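Local coordinates for acyl-CoA dehydrogenase (PDB 3OWA), which probably catalyses the FAD-dependent alpha,beta-dehydrogenation of acyl-CoA thioesters, as in other acyl-CoA dehydrogenases, although its own substrate is not established, at residues Y178-E183 against F196-K201; F210-E213 against G218-T221; K281-I286 against E395-D400; Q295-K298 against R303-L306; I417-F422 against V494-I499. All blocks are in the same frame, centred on the assembly; numbering follows the deposited sequence.

Contact 1 of 5, residues Y178-E183 against F196-K201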
# COMPACT_ATOMS: atom_id res chain seq x y z
N TYR A 178 -29.30 29.82 19.27
CA TYR A 178 -28.50 28.80 19.94
C TYR A 178 -27.10 29.34 20.12
O TYR A 178 -26.57 29.98 19.21
CB TYR A 178 -28.46 27.49 19.13
CG TYR A 178 -29.77 26.75 19.25
CD1 TYR A 178 -30.03 25.98 20.38
CD2 TYR A 178 -30.74 26.81 18.23
CE1 TYR A 178 -31.24 25.28 20.50
CE2 TYR A 178 -31.96 26.11 18.33
CZ TYR A 178 -32.20 25.36 19.48
OH TYR A 178 -33.38 24.65 19.61
N VAL A 179 -26.53 29.09 21.29
CA VAL A 179 -25.17 29.47 21.67
C VAL A 179 -24.29 28.21 21.59
O VAL A 179 -24.46 27.26 22.38
CB VAL A 179 -25.12 30.12 23.10
CG1 VAL A 179 -23.71 30.47 23.50
CG2 VAL A 179 -25.99 31.40 23.18
N LEU A 180 -23.39 28.17 20.61
CA LEU A 180 -22.60 26.94 20.38
C LEU A 180 -21.17 27.05 20.93
O LEU A 180 -20.49 28.09 20.75
CB LEU A 180 -22.55 26.59 18.87
CG LEU A 180 -23.65 25.65 18.38
CD1 LEU A 180 -25.00 26.36 18.42
CD2 LEU A 180 -23.34 25.16 16.94
N ASN A 181 -20.72 25.99 21.59
CA ASN A 181 -19.35 25.94 22.10
C ASN A 181 -18.69 24.62 21.81
O ASN A 181 -19.23 23.56 22.16
CB ASN A 181 -19.32 26.19 23.61
CG ASN A 181 -19.53 27.63 23.96
OD1 ASN A 181 -20.65 28.04 24.34
ND2 ASN A 181 -18.46 28.42 23.86
N GLY A 182 -17.50 24.68 21.22
CA GLY A 182 -16.70 23.49 20.94
C GLY A 182 -15.80 23.68 19.73
O GLY A 182 -15.63 24.81 19.23
N GLU A 183 -15.21 22.58 19.27
CA GLU A 183 -14.25 22.62 18.17
C GLU A 183 -14.51 21.44 17.28
O GLU A 183 -14.72 20.32 17.75
CB GLU A 183 -12.82 22.51 18.71
CG GLU A 183 -12.36 23.71 19.58
CD GLU A 183 -10.84 23.74 19.79
OE1 GLU A 183 -10.25 22.63 19.91
OE2 GLU A 183 -10.24 24.85 19.84
N PHE A 196 -21.33 26.44 7.19
CA PHE A 196 -20.89 25.15 7.77
C PHE A 196 -22.10 24.40 8.36
O PHE A 196 -22.85 24.97 9.14
CB PHE A 196 -19.89 25.33 8.98
CG PHE A 196 -18.58 25.98 8.60
CD1 PHE A 196 -18.52 27.36 8.37
CD2 PHE A 196 -17.42 25.21 8.44
CE1 PHE A 196 -17.33 27.99 7.99
CE2 PHE A 196 -16.22 25.80 8.06
CZ PHE A 196 -16.15 27.20 7.85
N ILE A 197 -22.25 23.14 8.00
CA ILE A 197 -23.27 22.28 8.60
C ILE A 197 -22.61 21.72 9.84
O ILE A 197 -21.71 20.92 9.73
CB ILE A 197 -23.66 21.11 7.68
CG1 ILE A 197 -24.09 21.64 6.29
CG2 ILE A 197 -24.78 20.21 8.38
CD1 ILE A 197 -25.27 22.64 6.28
N VAL A 198 -23.00 22.20 11.01
CA VAL A 198 -22.33 21.84 12.26
C VAL A 198 -23.21 20.94 13.14
O VAL A 198 -24.38 21.23 13.35
CB VAL A 198 -22.03 23.11 13.06
CG1 VAL A 198 -21.39 22.76 14.40
CG2 VAL A 198 -21.15 24.11 12.22
N TYR A 199 -22.66 19.89 13.73
CA TYR A 199 -23.44 19.05 14.63
C TYR A 199 -23.03 19.36 16.04
O TYR A 199 -21.83 19.51 16.31
CB TYR A 199 -23.08 17.59 14.35
CG TYR A 199 -23.65 17.07 13.07
CD1 TYR A 199 -24.89 16.40 13.06
CD2 TYR A 199 -22.95 17.19 11.87
CE1 TYR A 199 -25.41 15.87 11.87
CE2 TYR A 199 -23.48 16.66 10.69
CZ TYR A 199 -24.69 16.01 10.69
OH TYR A 199 -25.16 15.47 9.48
N ALA A 200 -24.02 19.46 16.95
CA ALA A 200 -23.77 19.83 18.34
C ALA A 200 -24.89 19.22 19.18
O ALA A 200 -25.94 18.90 18.64
CB ALA A 200 -23.77 21.34 18.53
N LYS A 201 -24.67 19.07 20.48
CA LYS A 201 -25.71 18.52 21.34
C LYS A 201 -26.43 19.63 22.11
O LYS A 201 -25.82 20.28 22.95
CB LYS A 201 -25.16 17.45 22.30
CG LYS A 201 -24.67 16.22 21.59
CD LYS A 201 -24.13 15.17 22.57
CE LYS A 201 -23.71 13.92 21.80
NZ LYS A 201 -23.27 12.84 22.76
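Leu180 meets Val198 and Ala200 inside the beta-barrel of the acyl-CoA dehydrogenase middle domain, and one methyl group makes both contacts. CD2 of Leu180 lies 4.0 Å from CG1 of Val198 and 4.2 Å from CB of Ala200, so it bridges two alternate residues that turn the same way on strand 195-202. The side chains of Leu180 and Val198 run past each other in opposite directions, which gives a side-on brush of methyls. On Val198 the touching methyl, CG1, is set opposite the backbone N (chi1 177°), while CG2 packs on CG2 of Val212. The backbones stay apart: the nearest pair of CA atoms, those of Leu180 and Ala200, are 7.5 Å from each other. This is consistent with the sheet order, in which strand 168-171 pairs with both strands, antiparallel to 177-188 and parallel to 195-202. From that intervening strand Ala169 touches Leu180, and the backbone of Leu180 bonds to Ala243. Leu238 and Leu240 widen the apolar shell around Val198; separately, Tyr178 and Phe210 form a T-shaped pair. Tyr199, between the two touching residues of its strand, directs its CB away from 178-183; its ring meets that of Tyr151, and its OH is hydrogen-bonded to the OH of Tyr151.

Contact 2 of 5, residues F210-E213 against G218-T221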
# COMPACT_ATOMS: atom_id res chain seq x y z
N PHE A 210 -26.95 22.08 12.55
CA PHE A 210 -27.20 23.53 12.47
C PHE A 210 -26.54 24.09 11.24
O PHE A 210 -25.43 23.66 10.87
CB PHE A 210 -26.57 24.26 13.66
CG PHE A 210 -27.14 23.87 15.00
CD1 PHE A 210 -28.17 24.61 15.56
CD2 PHE A 210 -26.64 22.79 15.70
CE1 PHE A 210 -28.72 24.27 16.82
CE2 PHE A 210 -27.17 22.43 16.96
CZ PHE A 210 -28.23 23.18 17.51
N ILE A 211 -27.20 25.04 10.59
CA ILE A 211 -26.55 25.80 9.52
C ILE A 211 -25.87 27.00 10.17
O ILE A 211 -26.51 27.84 10.85
CB ILE A 211 -27.56 26.26 8.46
CG1 ILE A 211 -28.33 25.06 7.90
CG2 ILE A 211 -26.88 27.16 7.41
CD1 ILE A 211 -29.68 25.43 7.22
N VAL A 212 -24.55 27.05 10.05
CA VAL A 212 -23.79 28.05 10.76
C VAL A 212 -23.02 28.84 9.71
O VAL A 212 -22.19 28.27 8.99
CB VAL A 212 -22.79 27.40 11.73
CG1 VAL A 212 -21.94 28.49 12.42
CG2 VAL A 212 -23.53 26.52 12.75
N GLU A 213 -23.28 30.14 9.63
CA GLU A 213 -22.51 31.02 8.75
C GLU A 213 -21.18 31.42 9.38
O GLU A 213 -21.09 31.69 10.60
CB GLU A 213 -23.36 32.25 8.41
CG GLU A 213 -24.59 31.87 7.59
CD GLU A 213 -25.43 33.09 7.16
OE1 GLU A 213 -26.64 32.92 6.88
OE2 GLU A 213 -24.89 34.21 7.11
N GLY A 218 -18.66 34.71 17.11
CA GLY A 218 -18.04 33.64 17.91
C GLY A 218 -17.51 32.50 17.04
O GLY A 218 -17.21 31.43 17.56
N VAL A 219 -17.47 32.69 15.72
CA VAL A 219 -16.98 31.65 14.79
C VAL A 219 -15.59 31.99 14.28
O VAL A 219 -15.36 33.11 13.78
CB VAL A 219 -17.92 31.45 13.58
CG1 VAL A 219 -17.39 30.35 12.66
CG2 VAL A 219 -19.33 31.07 14.05
N SER A 220 -14.65 31.04 14.37
CA SER A 220 -13.29 31.24 13.79
C SER A 220 -12.67 29.94 13.40
O SER A 220 -13.28 28.85 13.57
CB SER A 220 -12.35 31.99 14.79
OG SER A 220 -12.22 31.26 15.98
N THR A 221 -11.45 30.00 12.89
CA THR A 221 -10.73 28.79 12.48
C THR A 221 -9.28 28.79 12.96
O THR A 221 -8.70 29.85 13.30
CB THR A 221 -10.72 28.54 10.92
OG1 THR A 221 -10.05 29.64 10.28
CG2 THR A 221 -12.13 28.39 10.34
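Val212 and Val219 cross obliquely, each offering a single methyl: CG1 of Val212 stands 4.0 Å from CG2 of Val219. The two valines use different branches. In Val212 the touching CG1 is anti to the backbone N (chi1 177°), whereas the touching CG2 of Val219 is anti to its own carbonyl carbon. That same CG2 also lies 3.9 Å from the carbonyl O of Glu213, so it rests against the Val212 side chain and the carbonyl of the next residue. The CA atoms of Glu213 and Val219 are 8.2 Å apart, a gap spanned by these two contacts. Glu213 sends its carboxylate the other way, where OE1 is hydrogen-bonded to the OH of Tyr138. Val219 is further packed by Leu238, Leu240 and Ala243, and Val212 by Val245. Strand 206-213 pairs with 195-202 and 250-251, strand 219-221 with 235-240; the valine pair thus closes the margin of the apolar interior of the middle-domain beta-barrel, between strands that are not sheet neighbours.

Contact 3 of 5, residues K281-I286 against E395-D400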
# COMPACT_ATOMS: atom_id res chain seq x y z
N LYS A 281 -8.40 5.27 -13.17
CA LYS A 281 -8.29 5.35 -14.62
C LYS A 281 -7.15 6.25 -15.05
O LYS A 281 -6.44 5.95 -16.00
CB LYS A 281 -9.56 5.90 -15.25
CG LYS A 281 -10.76 5.00 -15.23
CD LYS A 281 -11.86 5.69 -16.01
CE LYS A 281 -13.22 5.02 -15.87
NZ LYS A 281 -14.22 5.80 -16.68
N ARG A 282 -6.96 7.36 -14.33
CA ARG A 282 -5.87 8.26 -14.67
C ARG A 282 -4.50 7.60 -14.38
O ARG A 282 -3.54 7.78 -15.15
CB ARG A 282 -6.02 9.57 -13.85
CG ARG A 282 -4.92 10.57 -14.11
CD ARG A 282 -4.88 10.99 -15.61
NE ARG A 282 -3.80 11.95 -15.79
CZ ARG A 282 -3.37 12.40 -16.97
NH1 ARG A 282 -2.36 13.26 -17.01
NH2 ARG A 282 -3.94 11.96 -18.09
N ALA A 283 -4.40 6.87 -13.28
CA ALA A 283 -3.18 6.16 -12.96
C ALA A 283 -2.85 5.13 -14.05
O ALA A 283 -1.69 4.96 -14.42
CB ALA A 283 -3.30 5.45 -11.58
N VAL A 284 -3.86 4.41 -14.53
CA VAL A 284 -3.62 3.45 -15.61
C VAL A 284 -3.04 4.19 -16.82
O VAL A 284 -2.03 3.78 -17.39
CB VAL A 284 -4.89 2.68 -15.99
CG1 VAL A 284 -4.67 1.90 -17.35
CG2 VAL A 284 -5.28 1.66 -14.88
N GLU A 285 -3.66 5.31 -17.17
CA GLU A 285 -3.29 6.08 -18.33
C GLU A 285 -1.86 6.61 -18.28
O GLU A 285 -1.08 6.41 -19.21
CB GLU A 285 -4.27 7.25 -18.50
CG GLU A 285 -3.92 8.15 -19.68
CD GLU A 285 -4.95 9.28 -19.93
OE1 GLU A 285 -4.98 9.77 -21.09
OE2 GLU A 285 -5.70 9.70 -18.98
N ILE A 286 -1.50 7.28 -17.19
CA ILE A 286 -0.14 7.81 -17.09
C ILE A 286 0.94 6.73 -16.96
O ILE A 286 2.05 6.91 -17.43
CB ILE A 286 0.00 8.93 -16.04
CG1 ILE A 286 -0.10 8.35 -14.63
CG2 ILE A 286 -1.05 9.99 -16.29
CD1 ILE A 286 -0.16 9.46 -13.56
N GLU A 395 3.33 10.71 -8.22
CA GLU A 395 3.82 10.90 -6.87
C GLU A 395 2.75 11.61 -5.99
O GLU A 395 2.52 11.26 -4.81
CB GLU A 395 5.10 11.73 -6.94
CG GLU A 395 5.83 12.01 -5.59
CD GLU A 395 5.25 13.19 -4.74
OE1 GLU A 395 5.56 13.23 -3.54
OE2 GLU A 395 4.54 14.11 -5.24
N ARG A 396 2.12 12.62 -6.55
CA ARG A 396 1.00 13.31 -5.84
C ARG A 396 -0.22 12.43 -5.66
O ARG A 396 -0.82 12.42 -4.60
CB ARG A 396 0.55 14.54 -6.68
CG ARG A 396 -0.27 15.52 -5.81
CD ARG A 396 -1.17 16.31 -6.79
NE ARG A 396 -2.25 15.44 -7.25
CZ ARG A 396 -2.62 15.24 -8.51
NH1 ARG A 396 -3.64 14.42 -8.77
NH2 ARG A 396 -2.03 15.89 -9.50
N MSE A 397 -0.56 11.63 -6.69
CA MSE A 397 -1.66 10.71 -6.59
C MSE A 397 -1.45 9.67 -5.49
O MSE A 397 -2.41 9.29 -4.76
CB MSE A 397 -1.81 9.98 -7.93
CG MSE A 397 -2.38 10.97 -9.01
SE MSE A 397 -2.66 9.99 -10.64
CE MSE A 397 -4.10 8.89 -10.05
N TYR A 398 -0.23 9.17 -5.41
CA TYR A 398 0.12 8.22 -4.37
C TYR A 398 -0.19 8.79 -3.00
O TYR A 398 -0.78 8.08 -2.11
CB TYR A 398 1.64 7.79 -4.49
CG TYR A 398 2.02 6.75 -3.43
CD1 TYR A 398 1.80 5.42 -3.67
CD2 TYR A 398 2.54 7.16 -2.19
CE1 TYR A 398 2.11 4.44 -2.65
CE2 TYR A 398 2.89 6.20 -1.20
CZ TYR A 398 2.66 4.88 -1.45
OH TYR A 398 2.96 3.93 -0.49
N ARG A 399 0.27 10.02 -2.75
CA ARG A 399 0.02 10.69 -1.43
C ARG A 399 -1.46 11.04 -1.23
O ARG A 399 -1.99 10.84 -0.15
CB ARG A 399 0.89 11.94 -1.22
CG ARG A 399 2.39 11.65 -1.01
CD ARG A 399 3.22 12.91 -0.78
NE ARG A 399 3.32 13.72 -2.00
CZ ARG A 399 2.56 14.77 -2.30
NH1 ARG A 399 1.64 15.23 -1.46
NH2 ARG A 399 2.78 15.42 -3.45
N ASP A 400 -2.16 11.48 -2.28
CA ASP A 400 -3.55 11.89 -2.12
C ASP A 400 -4.41 10.68 -1.78
O ASP A 400 -5.45 10.82 -1.12
CB ASP A 400 -4.10 12.51 -3.44
CG ASP A 400 -3.44 13.86 -3.82
OD1 ASP A 400 -2.73 14.54 -3.02
OD2 ASP A 400 -3.69 14.27 -5.00
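Met397, a selenomethionine in this crystal, reaches from helix 393-401 to Arg282, Ala283 and Ile286 of helix 257-293. Its CB points toward the other helix, and CG extends the stem, with chi2 near -177° keeping it straight as far as selenium. There SE lies 3.9 Å from CD1 of Ile286 and 4.2 Å from CG of Arg282; the Ile286 chain slides past in the opposite sense, while that of Arg282 crosses at about a right angle. A bend at chi3 (68°) then turns CE onto the helix surface, 3.8 Å from both CB and N of Ala283. One long side chain thus spans two nearly antiparallel segments (153°) whose axes approach no closer than 11.3 Å. Just beyond the segment, NH1 of Arg282 forms a salt bridge to Glu393 at the start of the Met397 helix, so charge also ties the two helices. Internal to that helix, Arg399 grips Glu395 side-on through NE and NH2, and NE of Arg396 holds OD2 of Asp400 at 2.9 Å. Between the two segments cohesion is apolar and non-directional, built round the end of Met397, whose selenium stands in the place of the methionine sulfur, with the Arg282-Glu393 salt bridge beside it.

Contact 4 of 5, residues Q295-K298 against R303-L306. With FAD (flavin-adenine dinucleotide), chain J.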
# COMPACT_ATOMS: atom_id res chain seq x y z
N GLN A 295 12.70 3.62 -21.81
CA GLN A 295 13.49 2.47 -22.24
C GLN A 295 14.52 2.10 -21.20
O GLN A 295 15.12 2.98 -20.57
CB GLN A 295 14.16 2.74 -23.58
CG GLN A 295 13.22 3.32 -24.59
CD GLN A 295 13.49 2.83 -26.00
OE1 GLN A 295 14.39 2.02 -26.24
NE2 GLN A 295 12.71 3.33 -26.93
N GLN A 296 14.65 0.79 -20.96
CA GLN A 296 15.79 0.20 -20.27
C GLN A 296 16.13 -1.09 -21.02
O GLN A 296 15.24 -1.76 -21.58
CB GLN A 296 15.49 -0.13 -18.80
CG GLN A 296 15.32 1.11 -17.88
CD GLN A 296 16.61 1.89 -17.71
OE1 GLN A 296 16.88 2.83 -18.45
NE2 GLN A 296 17.43 1.49 -16.77
N PHE A 297 17.42 -1.45 -21.03
CA PHE A 297 17.87 -2.66 -21.77
C PHE A 297 17.44 -2.53 -23.23
O PHE A 297 17.02 -3.50 -23.85
CB PHE A 297 17.35 -3.94 -21.10
CG PHE A 297 17.68 -4.02 -19.62
CD1 PHE A 297 16.73 -3.69 -18.65
CD2 PHE A 297 18.98 -4.37 -19.20
CE1 PHE A 297 17.06 -3.74 -17.27
CE2 PHE A 297 19.32 -4.44 -17.84
CZ PHE A 297 18.37 -4.12 -16.87
N LYS A 298 17.54 -1.31 -23.74
CA LYS A 298 17.25 -0.94 -25.14
C LYS A 298 15.87 -1.32 -25.69
O LYS A 298 15.70 -1.56 -26.89
CB LYS A 298 18.37 -1.45 -26.04
CG LYS A 298 19.76 -1.10 -25.54
CD LYS A 298 20.69 -2.27 -25.83
CE LYS A 298 22.14 -1.86 -25.95
NZ LYS A 298 22.98 -3.04 -26.37
N ARG A 303 7.61 -3.55 -22.98
CA ARG A 303 7.85 -4.88 -23.57
C ARG A 303 8.07 -5.95 -22.50
O ARG A 303 8.08 -7.13 -22.79
CB ARG A 303 9.05 -4.86 -24.53
CG ARG A 303 8.87 -3.95 -25.75
CD ARG A 303 7.97 -4.56 -26.86
NE ARG A 303 6.55 -4.56 -26.49
CZ ARG A 303 5.75 -3.50 -26.51
NH1 ARG A 303 6.20 -2.31 -26.89
NH2 ARG A 303 4.47 -3.62 -26.13
N PHE A 304 8.25 -5.52 -21.25
CA PHE A 304 8.48 -6.48 -20.17
C PHE A 304 7.19 -7.07 -19.59
O PHE A 304 6.31 -6.33 -19.17
CB PHE A 304 9.42 -5.96 -19.08
CG PHE A 304 10.72 -5.38 -19.60
CD1 PHE A 304 11.21 -4.20 -19.09
CD2 PHE A 304 11.45 -6.03 -20.60
CE1 PHE A 304 12.41 -3.65 -19.55
CE2 PHE A 304 12.65 -5.49 -21.07
CZ PHE A 304 13.12 -4.29 -20.56
N PRO A 305 7.07 -8.42 -19.60
CA PRO A 305 5.89 -9.05 -19.05
C PRO A 305 5.51 -8.59 -17.65
O PRO A 305 4.33 -8.49 -17.37
CB PRO A 305 6.24 -10.54 -19.09
CG PRO A 305 7.12 -10.65 -20.34
CD PRO A 305 7.95 -9.38 -20.30
N LEU A 306 6.47 -8.34 -16.77
CA LEU A 306 6.12 -7.90 -15.40
C LEU A 306 5.44 -6.54 -15.39
O LEU A 306 4.56 -6.30 -14.59
CB LEU A 306 7.34 -7.79 -14.49
CG LEU A 306 7.94 -9.07 -13.91
CD1 LEU A 306 9.03 -8.71 -12.87
CD2 LEU A 306 6.80 -9.93 -13.33
PA FAD J . 13.76 1.99 -14.12
O1A FAD J . 13.36 2.81 -15.33
O2A FAD J . 15.07 1.31 -14.26
O5B FAD J . 12.57 0.98 -13.85
C5B FAD J . 11.24 1.33 -14.13
C4B FAD J . 10.34 0.15 -13.89
O4B FAD J . 10.64 -0.86 -14.85
C3B FAD J . 10.54 -0.46 -12.50
O3B FAD J . 9.31 -0.99 -12.07
C2B FAD J . 11.45 -1.65 -12.81
O2B FAD J . 11.32 -2.68 -11.87
C1B FAD J . 10.95 -2.07 -14.19
N9A FAD J . 11.98 -2.81 -14.96
C8A FAD J . 13.20 -2.35 -15.42
N7A FAD J . 13.83 -3.35 -16.10
C5A FAD J . 13.02 -4.43 -16.08
C6A FAD J . 13.14 -5.72 -16.60
N6A FAD J . 14.29 -6.14 -17.14
N1A FAD J . 12.10 -6.61 -16.40
C2A FAD J . 10.97 -6.25 -15.70
N3A FAD J . 10.85 -4.97 -15.21
C4A FAD J . 11.86 -4.09 -15.37
N1 FAD J . 21.67 5.55 -7.37
C2 FAD J . 23.00 5.55 -7.07
O2 FAD J . 23.77 4.95 -7.82
N3 FAD J . 23.49 6.24 -5.97
C4 FAD J . 22.64 6.93 -5.13
O4 FAD J . 23.10 7.53 -4.15
C4X FAD J . 21.28 6.91 -5.41
N5 FAD J . 20.39 7.58 -4.59
C5X FAD J . 19.05 7.62 -4.91
C6 FAD J . 18.17 8.37 -4.12
C7 FAD J . 16.83 8.41 -4.46
C7M FAD J . 15.85 9.19 -3.61
C8 FAD J . 16.39 7.72 -5.59
C8M FAD J . 14.95 7.71 -6.01
C9 FAD J . 17.26 6.96 -6.37
C9A FAD J . 18.60 6.93 -6.05
N10 FAD J . 19.47 6.18 -6.83
C10 FAD J . 20.81 6.21 -6.54
C1' FAD J . 19.01 5.44 -8.05
C2' FAD J . 17.91 4.41 -7.67
O2' FAD J . 18.30 3.35 -6.77
C3' FAD J . 17.18 3.96 -8.95
O3' FAD J . 15.92 4.59 -9.01
C4' FAD J . 17.02 2.47 -8.98
O4' FAD J . 18.31 1.90 -8.89
C5' FAD J . 15.94 2.21 -10.38
O5' FAD J . 16.10 2.91 -11.55
P FAD J . 14.99 3.81 -12.31
O1P FAD J . 14.39 4.67 -11.22
O2P FAD J . 15.49 4.64 -13.43
O3P FAD J . 13.81 2.86 -12.76
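Similar first torsions, chi1 -50° in Phe304 and -53° in Phe297, set each CG opposite its own carbonyl carbon and bring the two rings together at the adenine of FAD. Phe297 sits in the tight turn of the beta-hairpin made by strands 295-296 and 299-300, while Phe304 occupies the N-cap position of helix 305-336. CZ of Phe304 approaches CD1 of Phe297 to 4.1 Å, and lies 3.5 Å from the backbone O of Gln296, which sits at the ring edge near its plane. One face of Phe304 carries the adenine, with C6A 3.5 Å above the ring plane and displaced toward the rim. CG of Gln296 packs 3.6 Å from both phosphate oxygens, O1A and O2A. The site lies at the dimer interface: FAD is hydrogen-bonded to Thr154, Ser160 and Thr410 of the second subunit, and Asp161 of that subunit accepts from N of Phe297. Phe297 meets the base by its edge: N7A lies in its ring plane, 3.5 Å from CE1.

Contact 5 of 5, residues I417-F422 against V494-I499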
# COMPACT_ATOMS: atom_id res chain seq x y z
N ILE A 417 -20.01 -2.79 9.33
CA ILE A 417 -21.44 -2.55 9.28
C ILE A 417 -22.17 -3.36 8.22
O ILE A 417 -23.39 -3.54 8.33
CB ILE A 417 -21.78 -1.04 9.12
CG1 ILE A 417 -21.28 -0.50 7.77
CG2 ILE A 417 -21.23 -0.25 10.31
CD1 ILE A 417 -21.39 1.02 7.67
N VAL A 418 -21.45 -3.87 7.22
CA VAL A 418 -22.08 -4.65 6.17
C VAL A 418 -22.88 -5.91 6.65
O VAL A 418 -24.08 -6.06 6.32
CB VAL A 418 -21.10 -4.96 4.99
CG1 VAL A 418 -21.66 -6.09 4.09
CG2 VAL A 418 -20.86 -3.70 4.15
N PRO A 419 -22.25 -6.82 7.41
CA PRO A 419 -23.06 -7.99 7.82
C PRO A 419 -24.29 -7.66 8.65
O PRO A 419 -25.33 -8.26 8.43
CB PRO A 419 -22.09 -8.83 8.64
CG PRO A 419 -20.71 -8.39 8.16
CD PRO A 419 -20.86 -6.93 7.90
N GLY A 420 -24.16 -6.71 9.58
CA GLY A 420 -25.29 -6.30 10.44
C GLY A 420 -26.43 -5.66 9.68
O GLY A 420 -27.60 -5.89 9.99
N THR A 421 -26.09 -4.85 8.68
CA THR A 421 -27.07 -4.29 7.75
C THR A 421 -27.87 -5.39 7.03
O THR A 421 -29.10 -5.29 6.93
CB THR A 421 -26.39 -3.35 6.76
OG1 THR A 421 -25.69 -2.37 7.51
CG2 THR A 421 -27.40 -2.64 5.91
N PHE A 422 -27.18 -6.43 6.55
CA PHE A 422 -27.88 -7.60 5.99
C PHE A 422 -28.84 -8.23 7.00
O PHE A 422 -30.00 -8.49 6.68
CB PHE A 422 -26.91 -8.65 5.45
CG PHE A 422 -26.49 -8.40 4.03
CD1 PHE A 422 -27.41 -8.55 3.00
CD2 PHE A 422 -25.19 -8.02 3.73
CE1 PHE A 422 -27.05 -8.32 1.67
CE2 PHE A 422 -24.80 -7.78 2.42
CZ PHE A 422 -25.74 -7.93 1.37
N VAL A 494 -15.50 -8.98 9.16
CA VAL A 494 -14.73 -8.41 8.07
C VAL A 494 -14.54 -9.44 6.93
O VAL A 494 -14.58 -9.07 5.75
CB VAL A 494 -13.39 -7.88 8.59
CG1 VAL A 494 -12.39 -7.68 7.44
CG2 VAL A 494 -13.63 -6.56 9.30
N ASN A 495 -14.38 -10.72 7.27
CA ASN A 495 -14.36 -11.80 6.25
C ASN A 495 -15.64 -11.86 5.44
O ASN A 495 -15.61 -12.01 4.21
CB ASN A 495 -14.07 -13.18 6.87
CG ASN A 495 -12.64 -13.33 7.34
OD1 ASN A 495 -11.74 -12.62 6.87
ND2 ASN A 495 -12.41 -14.24 8.27
N ILE A 496 -16.77 -11.74 6.13
CA ILE A 496 -18.07 -11.79 5.50
C ILE A 496 -18.22 -10.55 4.61
O ILE A 496 -18.62 -10.67 3.46
CB ILE A 496 -19.20 -11.86 6.57
CG1 ILE A 496 -19.16 -13.23 7.28
CG2 ILE A 496 -20.56 -11.61 5.94
CD1 ILE A 496 -19.89 -13.24 8.57
N ALA A 497 -17.87 -9.39 5.16
CA ALA A 497 -17.89 -8.14 4.39
C ALA A 497 -17.02 -8.21 3.15
O ALA A 497 -17.43 -7.72 2.10
CB ALA A 497 -17.49 -6.96 5.28
N ASP A 498 -15.85 -8.83 3.26
CA ASP A 498 -14.94 -8.99 2.11
C ASP A 498 -15.51 -9.95 1.08
O ASP A 498 -15.38 -9.72 -0.13
CB ASP A 498 -13.54 -9.45 2.57
CG ASP A 498 -12.82 -8.41 3.46
OD1 ASP A 498 -13.21 -7.21 3.44
OD2 ASP A 498 -11.84 -8.77 4.17
N ILE A 499 -16.15 -11.03 1.55
CA ILE A 499 -16.85 -11.90 0.64
C ILE A 499 -17.94 -11.15 -0.15
O ILE A 499 -18.04 -11.28 -1.38
CB ILE A 499 -17.46 -13.17 1.34
CG1 ILE A 499 -16.34 -14.08 1.81
CG2 ILE A 499 -18.39 -13.91 0.36
CD1 ILE A 499 -16.77 -15.22 2.73
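Val418 and Pro419 press against Ile496 and Ala497 where two helices of the C-terminal region cross almost perpendicularly, at 80°. The short segments come to 8.5 Å between axes, and the CA atoms of Val418 and Ala497 to 5.7 Å, a separation that the small Ala497 permits. In this tight part CB of Val418 lies 4.1 Å from CB of Ala497. With no N-H to bond to the turn before, Pro419 goes with a kink in its helix, and its ring does the packing: CG of Pro419 lies 3.9 Å from CG2 of Ile496, the two side chains meeting at a slant, and CD of Pro419 lies 4.3 Å from CB of Ala497. Ile496 presents CG2 because that branch is anti to the backbone N.

The looser side holds the partly exposed Gly420, Thr421 and Asp498. OG1 of Thr421 donates to O of Ile417 at 2.7 Å, from 42° out of the carbonyl plane. OD1 of Asp498 forms a salt bridge to Arg415, about one turn before Val418, and so pins the two helices. Asn495 is buried, its ND2 bonded to Glu549 and Thr550 of helix 526-554. The closest approaches at the joint are thus between aliphatic carbons, with a salt bridge flanking them.

In the fold
Contacts 1 and 2 adjoin in the barrel: their centres are 8 Å apart, CG2 of Val198 packs 3.4 Å from CG2 of Val212, and adjacent strands are joined by probable hydrogen bonds from Phe196 N to Val212 O (2.7 Å) and from Phe210 N to Val198 O (2.8 Å). Contacts 3, 4 and 5 belong to the helical part. Contact 4 lies on the cofactor itself, about 21 Å between centres from contact 3, whose long helix leads into its hairpin, and about 58 Å from contact 1. The side chains of Val198, Pro419 and Ile286 are about 10, 12 and 13 Å from a bound FAD. Val494 of contact 5 packs on Leu306 of the second subunit, so contacts 4 and 5 meet across the dimer.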